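Local coordinates for mandelate racemase / muconate lactonizing enzyme family protein (Agrobacterium tumefaciens, PDB 4DXK) that is probably a metal-dependent lyase or racemase of the enolase superfamily, mandelate racemase subgroup, at residues L59-L64 with I89-I94; F95-N100 with G377-P382; I54-D57 with L63-Q66. All coordinates share one frame; numbering follows the deposited sequence. Where two conformers were deposited one is given.

How the interactions relate
The three contacts show how the helical part of the alpha+beta N-terminal capping domain is tied together and then moored to its neighbours. Along the chain interaction 3 opens first, interaction 1 follows on the same helix 61-68, sharing Leu-63 and Leu-64 with it, and interaction 2 comes last. The centres of interactions 1 and 3 lie 8 Å apart, and those of interactions 1 and 2 lie 13 Å apart. The latter two share helix 79-99, and Phe-95 packs on Ile-61 and Leu-59 between them. Interactions 2 and 3 do not touch, their centres being 19 Å apart. Interactions 1 and 3 stay within the N-terminal domain, whereas interaction 2 reaches a late C-terminal loop. All three border the second subunit.

Interaction 1 (L59-L64 with I89-I94); sequences LQIDLL and IALWDI
Ile-61 lies over the indole of Trp-92, its CD1 methyl 4.0 Å from the centroid of the five-membered ring and only 11° off the ring normal, a CH-pi contact over the face. The two branches of the isoleucine divide the work. With CG1 anti to the carbonyl carbon (chi1 -60°) and the chain carried on to CD1, one arm covers the ring, while CG2, anti to the backbone N, comes to 3.6 Å from Trp-92 NE1. The indole nitrogen is nevertheless engaged elsewhere, in a hydrogen bond with Ser-299 OG of helix 297-310, so this N-terminal-domain ring is covered on one face by its own domain and bonded at NE1 to a helix of the barrel domain.

Here the first turn of helix 61-68 packs on the middle of the long helix 79-99, both part of the helical portion of the alpha+beta capping domain of the enolase superfamily. Ile-61 and Leu-91 have the nearest CA atoms of the two segments, 6.7 Å apart. Their side chains run antiparallel past one another, Ile-61 CG1 coming to 4.1 Å from Leu-91 CB.

One turn further along, Leu-64 lies roughly perpendicular to Leu-91. Leu-64 CD1 meets Leu-91 CD1 at 3.7 Å, and the same Leu-91 methyl lies 4.0 Å from Leu-64 CB. Ile-61, Leu-64, Leu-91 and Trp-92 are all buried. At the N-cap, Gln-60 faces away from this layer and gives its NE2 to the carbonyl of Phe-110 of the second subunit.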
loop_
_atom_site.group_PDB
_atom_site.type_symbol
_atom_site.label_atom_id
_atom_site.label_comp_id
_atom_site.label_asym_id
_atom_site.label_seq_id
_atom_site.Cartn_x
_atom_site.Cartn_y
_atom_site.Cartn_z
ATOM N N LEU A 59 -8.314 -14.038 42.291
ATOM C CA LEU A 59 -7.408 -12.902 42.122
ATOM C C LEU A 59 -6.510 -13.016 40.888
ATOM O O LEU A 59 -5.873 -12.032 40.500
ATOM C CB LEU A 59 -6.543 -12.689 43.369
ATOM C CG LEU A 59 -7.261 -12.344 44.672
ATOM C CD1 LEU A 59 -6.249 -12.085 45.789
ATOM C CD2 LEU A 59 -8.171 -11.153 44.475
ATOM N N GLN A 60 -6.422 -14.202 40.287
ATOM C CA GLN A 60 -5.649 -14.357 39.047
ATOM C C GLN A 60 -6.510 -13.929 37.870
ATOM O O GLN A 60 -6.938 -14.753 37.059
ATOM C CB GLN A 60 -5.184 -15.802 38.889
ATOM C CG GLN A 60 -4.245 -16.270 40.002
ATOM C CD GLN A 60 -3.819 -17.700 39.823
ATOM O OE1 GLN A 60 -4.608 -18.620 40.025
ATOM N NE2 GLN A 60 -2.575 -17.907 39.411
ATOM N N ILE A 61 -6.807 -12.634 37.798
ATOM C CA ILE A 61 -7.830 -12.132 36.882
ATOM C C ILE A 61 -7.444 -12.297 35.416
ATOM O O ILE A 61 -8.215 -12.826 34.615
ATOM C CB ILE A 61 -8.214 -10.667 37.194
ATOM C CG1 ILE A 61 -8.769 -10.562 38.618
ATOM C CG2 ILE A 61 -9.236 -10.144 36.181
ATOM C CD1 ILE A 61 -9.287 -9.171 38.981
ATOM N N ASP A 62 -6.242 -11.856 35.062
ATOM C CA ASP A 62 -5.775 -11.993 33.685
ATOM C C ASP A 62 -5.732 -13.457 33.263
ATOM O O ASP A 62 -6.086 -13.796 32.129
ATOM C CB ASP A 62 -4.396 -11.355 33.518
ATOM C CG ASP A 62 -4.468 -9.848 33.425
ATOM O OD1 ASP A 62 -5.357 -9.321 32.717
ATOM O OD2 ASP A 62 -3.635 -9.175 34.064
ATOM N N LEU A 63 -5.322 -14.333 34.173
ATOM C CA LEU A 63 -5.252 -15.757 33.863
ATOM C C LEU A 63 -6.646 -16.358 33.642
ATOM O O LEU A 63 -6.866 -17.112 32.690
ATOM C CB LEU A 63 -4.530 -16.515 34.977
ATOM C CG LEU A 63 -4.385 -18.022 34.772
ATOM C CD1 LEU A 63 -3.550 -18.320 33.532
ATOM C CD2 LEU A 63 -3.794 -18.680 36.012
ATOM N N LEU A 64 -7.593 -16.022 34.511
ATOM C CA LEU A 64 -8.958 -16.520 34.360
ATOM C C LEU A 64 -9.592 -16.010 33.068
ATOM O O LEU A 64 -10.315 -16.759 32.407
ATOM C CB LEU A 64 -9.815 -16.164 35.579
ATOM C CG LEU A 64 -9.589 -17.082 36.784
ATOM C CD1 LEU A 64 -10.135 -16.474 38.078
ATOM C CD2 LEU A 64 -10.218 -18.459 36.541
ATOM N N ILE A 89 -16.259 -8.939 35.499
ATOM C CA ILE A 89 -16.665 -7.802 36.318
ATOM C C ILE A 89 -16.745 -8.228 37.795
ATOM O O ILE A 89 -16.272 -7.526 38.696
ATOM C CB ILE A 89 -17.997 -7.178 35.817
ATOM C CG1 ILE A 89 -17.804 -6.581 34.419
ATOM C CG2 ILE A 89 -18.489 -6.112 36.789
ATOM C CD1 ILE A 89 -19.106 -6.285 33.689
ATOM N N ALA A 90 -17.329 -9.399 38.041
ATOM C CA ALA A 90 -17.435 -9.917 39.403
ATOM C C ALA A 90 -16.054 -10.132 40.030
ATOM O O ALA A 90 -15.869 -9.884 41.224
ATOM C CB ALA A 90 -18.228 -11.206 39.413
ATOM N N LEU A 91 -15.079 -10.573 39.238
ATOM C CA LEU A 91 -13.722 -10.728 39.767
ATOM C C LEU A 91 -13.118 -9.397 40.188
ATOM O O LEU A 91 -12.458 -9.307 41.219
ATOM C CB LEU A 91 -12.785 -11.416 38.771
ATOM C CG LEU A 91 -13.146 -12.838 38.352
ATOM C CD1 LEU A 91 -12.069 -13.365 37.415
ATOM C CD2 LEU A 91 -13.333 -13.751 39.561
ATOM N N TRP A 92 -13.345 -8.354 39.393
ATOM C CA TRP A 92 -12.839 -7.039 39.772
ATOM C C TRP A 92 -13.495 -6.537 41.069
ATOM O O TRP A 92 -12.847 -5.902 41.900
ATOM C CB TRP A 92 -12.995 -6.050 38.605
ATOM C CG TRP A 92 -11.931 -6.239 37.573
ATOM C CD1 TRP A 92 -12.014 -6.977 36.427
ATOM C CD2 TRP A 92 -10.603 -5.724 37.629
ATOM N NE1 TRP A 92 -10.816 -6.933 35.757
ATOM C CE2 TRP A 92 -9.931 -6.179 36.481
ATOM C CE3 TRP A 92 -9.910 -4.926 38.548
ATOM C CZ2 TRP A 92 -8.600 -5.859 36.224
ATOM C CZ3 TRP A 92 -8.591 -4.611 38.292
ATOM C CH2 TRP A 92 -7.949 -5.072 37.135
ATOM N N ASP A 93 -14.783 -6.826 41.236
ATOM C CA ASP A 93 -15.498 -6.503 42.472
ATOM C C ASP A 93 -14.871 -7.244 43.666
ATOM O O ASP A 93 -14.604 -6.628 44.695
ATOM C CB ASP A 93 -16.973 -6.869 42.290
ATOM C CG ASP A 93 -17.877 -6.307 43.371
ATOM O OD1 ASP A 93 -17.637 -5.184 43.885
ATOM O OD2 ASP A 93 -18.857 -7.019 43.685
ATOM N N ILE A 94 -14.601 -8.542 43.520
ATOM C CA ILE A 94 -13.914 -9.298 44.575
ATOM C C ILE A 94 -12.548 -8.693 44.900
ATOM O O ILE A 94 -12.206 -8.524 46.063
ATOM C CB ILE A 94 -13.735 -10.780 44.176
ATOM C CG1 ILE A 94 -15.073 -11.510 44.246
ATOM C CG2 ILE A 94 -12.702 -11.483 45.053
ATOM C CD1 ILE A 94 -15.088 -12.816 43.498
#

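Interaction 2 (F95-N100 with G377-P382); sequences FGKATN and GMELHP
Lys-97 reaches out from the last turns of helix 79-99 toward Glu-379, and NZ forms a salt bridge with OE2 at 3.4 Å, a distance that makes the hydrogen bond within it weak. Glu-379 has two deposited conformers, and the contact, described for one of them, is correspondingly tentative. The two side chains meet from facing sides. Lys-97 is extended beyond CG (chi2 -180°), which carries its ammonium across a gap where the nearest CA atoms, those of Lys-97 and Gly-377, are still 9.0 Å apart. Glu-379 instead bends at chi2 (71°), turning its carboxylate back toward the lysine.

Shorter bonds to NZ come from other acceptors. Water 1 accepts from Lys-97 NZ at 2.8 Å and lies 2.8 Å from Met-378 O, to which it can donate, though it has other acceptors to choose from. Water 2 likewise accepts from NZ at 2.8 Å and passes a weak bond to Glu-379 OE2. The strongest partner of the ammonium is Thr-29 O, outside both segments. Thr-29 O and the two waters thus offer three acceptors for three ammonium protons; the attraction of Glu-379 OE2, and of Asp-93 OD2 in a long, weak ion pair, is then probably mainly electrostatic.

In the last turn, Thr-99 OG1 donates to Phe-95 O at 2.9 Å, and Asn-100, with positive phi, forms a Schellman motif. The salt bridge and its waters join the capping domain to the loop between strands 367-369 and 390-396, a partly hydrated surface link of the two-domain enolase-superfamily fold.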
loop_
_atom_site.group_PDB
_atom_site.type_symbol
_atom_site.label_atom_id
_atom_site.label_comp_id
_atom_site.label_asym_id
_atom_site.label_seq_id
_atom_site.Cartn_x
_atom_site.Cartn_y
_atom_site.Cartn_z
ATOM N N PHE A 95 -11.766 -8.377 43.870
ATOM C CA PHE A 95 -10.421 -7.841 44.051
ATOM C C PHE A 95 -10.503 -6.513 44.825
ATOM O O PHE A 95 -9.734 -6.285 45.765
ATOM C CB PHE A 95 -9.795 -7.687 42.654
ATOM C CG PHE A 95 -8.341 -7.245 42.625
ATOM C CD1 PHE A 95 -7.513 -7.319 43.730
ATOM C CD2 PHE A 95 -7.814 -6.768 41.429
ATOM C CE1 PHE A 95 -6.181 -6.904 43.640
ATOM C CE2 PHE A 95 -6.494 -6.352 41.342
ATOM C CZ PHE A 95 -5.684 -6.429 42.444
ATOM N N GLY A 96 -11.464 -5.663 44.478
ATOM C CA GLY A 96 -11.666 -4.421 45.207
ATOM C C GLY A 96 -12.042 -4.639 46.663
ATOM O O GLY A 96 -11.489 -4.014 47.574
ATOM N N LYS A 97 -12.979 -5.543 46.902
ATOM C CA LYS A 97 -13.351 -5.851 48.277
ATOM C C LYS A 97 -12.185 -6.437 49.071
ATOM O O LYS A 97 -12.014 -6.113 50.253
ATOM C CB LYS A 97 -14.551 -6.787 48.313
ATOM C CG LYS A 97 -15.811 -6.136 47.811
ATOM C CD LYS A 97 -16.970 -7.111 47.873
ATOM C CE LYS A 97 -18.188 -6.544 47.190
ATOM N NZ LYS A 97 -19.368 -7.431 47.317
ATOM N N ALA A 98 -11.387 -7.296 48.447
ATOM C CA ALA A 98 -10.260 -7.936 49.133
ATOM C C ALA A 98 -9.195 -6.925 49.537
ATOM O O ALA A 98 -8.473 -7.127 50.517
ATOM C CB ALA A 98 -9.645 -9.018 48.254
ATOM N N THR A 99 -9.085 -5.844 48.772
ATOM C CA THR A 99 -8.053 -4.836 49.006
ATOM C C THR A 99 -8.598 -3.556 49.618
ATOM O O THR A 99 -7.833 -2.618 49.855
ATOM C CB THR A 99 -7.328 -4.455 47.703
ATOM O OG1 THR A 99 -8.275 -3.976 46.732
ATOM C CG2 THR A 99 -6.573 -5.653 47.141
ATOM N N ASN A 100 -9.907 -3.514 49.855
ATOM C CA ASN A 100 -10.580 -2.303 50.315
ATOM C C ASN A 100 -10.338 -1.110 49.386
ATOM O O ASN A 100 -10.136 0.018 49.847
ATOM C CB ASN A 100 -10.194 -1.968 51.759
ATOM C CG ASN A 100 -11.160 -1.005 52.404
ATOM O OD1 ASN A 100 -12.343 -0.990 52.081
ATOM N ND2 ASN A 100 -10.657 -0.186 53.318
ATOM N N GLY A 377 -18.726 -0.731 44.672
ATOM C CA GLY A 377 -19.456 0.162 45.560
ATOM C C GLY A 377 -20.955 -0.121 45.571
ATOM O O GLY A 377 -21.755 0.747 45.935
ATOM N N MET A 378 -21.347 -1.331 45.175
ATOM C CA MET A 378 -22.755 -1.700 45.209
ATOM C C MET A 378 -22.914 -3.206 45.277
ATOM O O MET A 378 -22.031 -3.956 44.861
ATOM C CB MET A 378 -23.458 -1.194 43.952
ATOM C CG MET A 378 -23.136 -2.070 42.756
ATOM S SD MET A 378 -23.217 -1.392 41.106
ATOM C CE MET A 378 -24.923 -0.966 40.913
ATOM N N GLU A 379 -24.046 -3.628 45.844
ATOM C CA GLU A 379 -24.450 -5.030 45.919
ATOM C C GLU A 379 -25.896 -5.140 45.419
ATOM O O GLU A 379 -26.569 -4.126 45.269
ATOM C CB GLU A 379 -24.369 -5.529 47.367
ATOM C CG GLU A 379 -22.953 -5.767 47.907
ATOM C CD GLU A 379 -22.165 -4.483 48.154
ATOM O OE1 GLU A 379 -22.750 -3.500 48.662
ATOM O OE2 GLU A 379 -20.952 -4.458 47.845
ATOM N N LEU A 380 -26.372 -6.353 45.145
ATOM C CA LEU A 380 -27.795 -6.539 44.887
ATOM C C LEU A 380 -28.574 -6.111 46.128
ATOM O O LEU A 380 -28.137 -6.322 47.272
ATOM C CB LEU A 380 -28.128 -7.985 44.513
ATOM C CG LEU A 380 -27.691 -8.428 43.118
ATOM C CD1 LEU A 380 -28.214 -9.821 42.822
ATOM C CD2 LEU A 380 -28.162 -7.455 42.051
ATOM N N HIS A 381 -29.715 -5.480 45.890
ATOM C CA HIS A 381 -30.530 -4.946 46.968
ATOM C C HIS A 381 -31.033 -6.096 47.841
ATOM O O HIS A 381 -31.398 -7.150 47.318
ATOM C CB HIS A 381 -31.708 -4.173 46.370
ATOM C CG HIS A 381 -32.345 -3.203 47.314
ATOM N ND1 HIS A 381 -33.174 -3.600 48.340
ATOM C CD2 HIS A 381 -32.289 -1.851 47.375
ATOM C CE1 HIS A 381 -33.597 -2.534 48.999
ATOM N NE2 HIS A 381 -33.076 -1.460 48.431
ATOM N N PRO A 382 -31.037 -5.917 49.175
ATOM C CA PRO A 382 -31.547 -7.002 50.023
ATOM C C PRO A 382 -33.003 -7.316 49.696
ATOM O O PRO A 382 -33.730 -6.413 49.273
ATOM C CB PRO A 382 -31.405 -6.447 51.449
ATOM C CG PRO A 382 -31.192 -4.976 51.291
ATOM C CD PRO A 382 -30.511 -4.793 49.969
HETATM O O HOH W 1 -20.968 -6.477 45.207
HETATM O O HOH W 2 -20.203 -6.740 49.911
#

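Interaction 3 (I54-D57 with L63-Q66)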
loop_
_atom_site.group_PDB
_atom_site.type_symbol
_atom_site.label_atom_id
_atom_site.label_comp_id
_atom_site.label_asym_id
_atom_site.label_seq_id
_atom_site.Cartn_x
_atom_site.Cartn_y
_atom_site.Cartn_z
ATOM N N ILE A 54 -14.732 -23.136 39.585
ATOM C CA ILE A 54 -14.919 -23.551 40.973
ATOM C C ILE A 54 -13.600 -24.115 41.486
ATOM O O ILE A 54 -12.990 -24.973 40.835
ATOM C CB ILE A 54 -16.025 -24.617 41.133
ATOM C CG1 ILE A 54 -17.372 -24.075 40.658
ATOM C CG2 ILE A 54 -16.110 -25.103 42.587
ATOM C CD1 ILE A 54 -17.873 -22.907 41.460
ATOM N N GLY A 55 -13.160 -23.620 42.639
ATOM C CA GLY A 55 -11.907 -24.056 43.227
ATOM C C GLY A 55 -10.721 -23.179 42.854
ATOM O O GLY A 55 -9.640 -23.336 43.422
ATOM N N ARG A 56 -10.911 -22.259 41.906
ATOM C CA ARG A 56 -9.820 -21.406 41.427
ATOM C C ARG A 56 -9.671 -20.128 42.251
ATOM O O ARG A 56 -10.631 -19.646 42.860
ATOM C CB ARG A 56 -10.048 -21.036 39.962
ATOM C CG ARG A 56 -9.984 -22.216 38.998
ATOM C CD ARG A 56 -8.540 -22.582 38.679
ATOM N NE ARG A 56 -7.832 -21.421 38.141
ATOM C CZ ARG A 56 -7.698 -21.137 36.849
ATOM N NH1 ARG A 56 -8.186 -21.950 35.914
ATOM N NH2 ARG A 56 -7.053 -20.036 36.482
ATOM N N ASP A 57 -8.468 -19.562 42.222
ATOM C CA ASP A 57 -8.166 -18.312 42.905
ATOM C C ASP A 57 -8.714 -17.156 42.059
ATOM O O ASP A 57 -8.249 -16.928 40.941
ATOM C CB ASP A 57 -6.645 -18.214 43.046
ATOM C CG ASP A 57 -6.185 -16.980 43.787
ATOM O OD1 ASP A 57 -6.981 -16.042 43.997
ATOM O OD2 ASP A 57 -4.988 -16.959 44.160
ATOM N N LEU A 63 -5.322 -14.333 34.173
ATOM C CA LEU A 63 -5.252 -15.757 33.863
ATOM C C LEU A 63 -6.646 -16.358 33.642
ATOM O O LEU A 63 -6.866 -17.112 32.690
ATOM C CB LEU A 63 -4.530 -16.515 34.977
ATOM C CG LEU A 63 -4.385 -18.022 34.772
ATOM C CD1 LEU A 63 -3.550 -18.320 33.532
ATOM C CD2 LEU A 63 -3.794 -18.680 36.012
ATOM N N LEU A 64 -7.593 -16.022 34.511
ATOM C CA LEU A 64 -8.958 -16.520 34.360
ATOM C C LEU A 64 -9.592 -16.010 33.068
ATOM O O LEU A 64 -10.315 -16.759 32.407
ATOM C CB LEU A 64 -9.815 -16.164 35.579
ATOM C CG LEU A 64 -9.589 -17.082 36.784
ATOM C CD1 LEU A 64 -10.135 -16.474 38.078
ATOM C CD2 LEU A 64 -10.218 -18.459 36.541
ATOM N N ALA A 65 -9.320 -14.763 32.690
ATOM C CA ALA A 65 -9.833 -14.255 31.420
ATOM C C ALA A 65 -9.284 -15.098 30.263
ATOM O O ALA A 65 -10.029 -15.515 29.372
ATOM C CB ALA A 65 -9.467 -12.792 31.236
ATOM N N GLN A 66 -7.987 -15.375 30.297
ATOM C CA GLN A 66 -7.357 -16.211 29.282
ATOM C C GLN A 66 -7.978 -17.605 29.264
ATOM O O GLN A 66 -8.259 -18.160 28.189
ATOM C CB GLN A 66 -5.862 -16.300 29.580
ATOM C CG GLN A 66 -4.982 -16.933 28.505
ATOM C CD GLN A 66 -3.527 -16.985 28.953
ATOM O OE1 GLN A 66 -3.206 -16.613 30.085
ATOM N NE2 GLN A 66 -2.648 -17.450 28.076
#
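Arg-56 turns its guanidinium onto two leucines of helix 61-68, at the connection between two helices of the N-terminal capping domain of the enolase superfamily. The loop leaves helix 38-53, swings through Gly-55 with positive phi, and is followed almost at once by helix 61-68, so the contact is a local one in which a helix packs back on its own lead-in.

The van der Waals contacts set leucine methyls against the flat, charged group. Leu-64 places CD2 3.5 Å above the guanidinium plane, displaced toward the rim, with Arg-56 CZ at 3.7 Å from that methyl. Leu-63 has CG anti to the backbone N (chi1 -180°), which sends CD2 out obliquely to Arg-56 NH2, 3.6 Å away. Leu-63 stands nearly square to the arginine, whereas Leu-64 runs alongside it with the reverse heading. Bends at chi2 and chi3 (-80° and -56°) fold the arginine so that its end group comes to rest against both leucines.

Polar bonds are made to residues just beyond the segments. Arg-56 NH2 forms a salt bridge with Asp-67 OD2, one turn further along the helix that carries the leucines, so the same group is packed by methyls and held by a charge. Asp-57 OD1 accepts from Leu-59 N in an Asx turn just before the helix. Neighbouring copies border the site, with Leu-63 packing on Ser-111 of the second subunit and Arg-184 of the third.

Main chain also meets side chain, for the other methyl of Leu-64, CD1, sits 3.5 Å from Asp-57 O.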